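Local atomic coordinates of Serine/threonine protein phosphatase Stp1 (Streptococcus agalactiae, PDB entry 2PK0), a protein that removes phosphate from phosphoserine and phosphothreonine of proteins, as a bacterial phosphatase of the PP2C family that binds magnesium ions. Residues L36-D41 with T58-D63. Sequence-based numbering, arbitrary orientation.
With MG (magnesium ion), chain E; MG (magnesium ion), chain F.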
loop_
_atom_site.group_PDB
_atom_site.type_symbol
_atom_site.label_atom_id
_atom_site.label_comp_id
_atom_site.label_asym_id
_atom_site.label_seq_id
_atom_site.Cartn_x
_atom_site.Cartn_y
_atom_site.Cartn_z
ATOM N N LEU A 36 10.698 6.680 -3.842
ATOM C CA LEU A 36 9.743 6.286 -2.832
ATOM C C LEU A 36 8.357 6.239 -3.458
ATOM O O LEU A 36 7.975 7.130 -4.204
ATOM C CB LEU A 36 9.767 7.284 -1.676
ATOM C CG LEU A 36 8.810 7.065 -0.504
ATOM C CD1 LEU A 36 9.350 6.047 0.496
ATOM C CD2 LEU A 36 8.556 8.372 0.179
ATOM N N ILE A 37 7.606 5.192 -3.144
ATOM C CA ILE A 37 6.266 4.994 -3.659
ATOM C C ILE A 37 5.366 4.981 -2.458
ATOM O O ILE A 37 5.627 4.260 -1.497
ATOM C CB ILE A 37 6.150 3.637 -4.329
ATOM C CG1 ILE A 37 6.993 3.598 -5.601
ATOM C CG2 ILE A 37 4.707 3.310 -4.634
ATOM C CD1 ILE A 37 7.283 2.220 -6.060
ATOM N N ILE A 38 4.331 5.820 -2.485
ATOM C CA ILE A 38 3.375 5.891 -1.410
ATOM C C ILE A 38 1.963 5.628 -1.910
ATOM O O ILE A 38 1.460 6.347 -2.756
ATOM C CB ILE A 38 3.409 7.256 -0.715
ATOM C CG1 ILE A 38 4.839 7.734 -0.532
ATOM C CG2 ILE A 38 2.747 7.168 0.654
ATOM C CD1 ILE A 38 4.919 9.006 0.274
ATOM N N LEU A 39 1.330 4.593 -1.360
ATOM C CA LEU A 39 -0.056 4.236 -1.665
ATOM C C LEU A 39 -0.904 4.420 -0.403
ATOM O O LEU A 39 -0.502 3.975 0.685
ATOM C CB LEU A 39 -0.124 2.772 -2.135
ATOM C CG LEU A 39 -1.419 2.171 -2.706
ATOM C CD1 LEU A 39 -1.104 1.057 -3.652
ATOM C CD2 LEU A 39 -2.381 1.633 -1.633
ATOM N N ALA A 40 -2.086 5.030 -0.534
ATOM C CA ALA A 40 -2.924 5.260 0.645
ATOM C C ALA A 40 -4.381 5.025 0.370
ATOM O O ALA A 40 -4.910 5.523 -0.610
ATOM C CB ALA A 40 -2.721 6.650 1.174
ATOM N N ASP A 41 -5.038 4.270 1.239
ATOM C CA ASP A 41 -6.463 4.045 1.093
ATOM C C ASP A 41 -7.223 4.818 2.185
ATOM O O ASP A 41 -7.245 4.411 3.341
ATOM C CB ASP A 41 -6.749 2.540 1.136
ATOM C CG ASP A 41 -8.233 2.187 1.055
ATOM O OD1 ASP A 41 -9.150 3.045 1.174
ATOM O OD2 ASP A 41 -8.510 0.991 0.868
ATOM N N THR A 58 0.936 13.410 -0.400
ATOM C CA THR A 58 1.555 14.676 -0.826
ATOM C C THR A 58 2.556 15.229 0.212
ATOM O O THR A 58 3.676 15.514 -0.149
ATOM C CB THR A 58 0.499 15.756 -1.247
ATOM O OG1 THR A 58 -0.403 15.195 -2.201
ATOM C CG2 THR A 58 1.145 16.982 -1.889
ATOM N N ASP A 59 2.162 15.318 1.486
ATOM C CA ASP A 59 3.034 15.806 2.574
ATOM C C ASP A 59 4.319 14.999 2.787
ATOM O O ASP A 59 5.413 15.577 2.895
ATOM C CB ASP A 59 2.285 15.862 3.911
ATOM C CG ASP A 59 1.277 17.004 3.985
ATOM O OD1 ASP A 59 1.168 17.797 3.018
ATOM O OD2 ASP A 59 0.587 17.103 5.028
ATOM N N LEU A 60 4.173 13.678 2.867
ATOM C CA LEU A 60 5.307 12.792 3.056
ATOM C C LEU A 60 6.269 12.874 1.892
ATOM O O LEU A 60 7.474 12.968 2.097
ATOM C CB LEU A 60 4.850 11.344 3.206
ATOM C CG LEU A 60 4.839 10.733 4.608
ATOM C CD1 LEU A 60 3.872 11.441 5.526
ATOM C CD2 LEU A 60 4.456 9.292 4.465
ATOM N N GLY A 61 5.717 12.862 0.678
ATOM C CA GLY A 61 6.513 12.804 -0.529
ATOM C C GLY A 61 7.218 14.097 -0.840
ATOM O O GLY A 61 8.344 14.114 -1.362
ATOM N N SER A 62 6.552 15.188 -0.491
ATOM C CA SER A 62 7.145 16.497 -0.593
ATOM C C SER A 62 8.233 16.683 0.445
ATOM O O SER A 62 9.174 17.417 0.202
ATOM C CB SER A 62 6.078 17.571 -0.469
ATOM O OG SER A 62 6.498 18.607 0.373
ATOM N N ASP A 63 8.130 16.014 1.589
ATOM C CA ASP A 63 9.175 16.130 2.585
ATOM C C ASP A 63 10.317 15.231 2.159
ATOM O O ASP A 63 11.479 15.615 2.268
ATOM C CB ASP A 63 8.670 15.793 3.995
ATOM C CG ASP A 63 9.764 15.934 5.067
ATOM O OD1 ASP A 63 10.501 16.947 5.052
ATOM O OD2 ASP A 63 9.898 15.033 5.926
HETATM MG MG MG E . -10.952 3.783 1.166
HETATM MG MG MG F . -10.340 -0.028 -0.011
HETATM O O HOH W 1 -11.692 2.520 2.899
HETATM O O HOH W 2 -12.746 4.151 1.146
HETATM O O HOH W 3 -11.458 1.826 0.319
HETATM O O HOH W 4 -10.572 4.085 -0.836
HETATM O O HOH W 5 -11.230 -0.377 1.925
#
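Segment 36-41, on strand 35-43, is extended where Ile38 meets Leu60 and Gly61 on helical segment 58-63, and no hydrogen bond joins the two backbones. Ile38 carries the contact through the end of its longer branch: CD1 lies 3.8 Å from Leu60 CB. With no side chain at Gly61 between them, the same methyl lies 4.0 Å from Gly61 N. CG1 stands anti to the carbonyl carbon (chi1 -42°) and CD1 continues outward in an extended chain, which brings the methyl up to the helix backbone. The two side chains cross at about a right angle, and Ile38 approaches Leu60 most closely at CB. Ile106 of strand 103-112 touches both Ile38 and Leu60, and Val57 packs on Ile38 from the same helix.

This is helix 48-64 packed on one of the two antiparallel sheets of the PP2C beta-sandwich. At the far end of the strand segment, Asp41 bridges the two magnesium ions. OD1 of Asp41 binds the magnesium ion of chain E at 1.9 Å. OD2 of Asp41 binds that of chain F at 2.3 Å, and water 3 also links the pair. Gly42 O completes the ligands of the chain E ion, while Asp197 and Asp236 join at the chain F ion. The contact is buried and made by van der Waals packing, one of its two approaches being a methyl on a backbone nitrogen; it seats helix 48-64 on the strand, whose Asp41, with both carboxylate oxygens on metals, gives the site its bridging ligand.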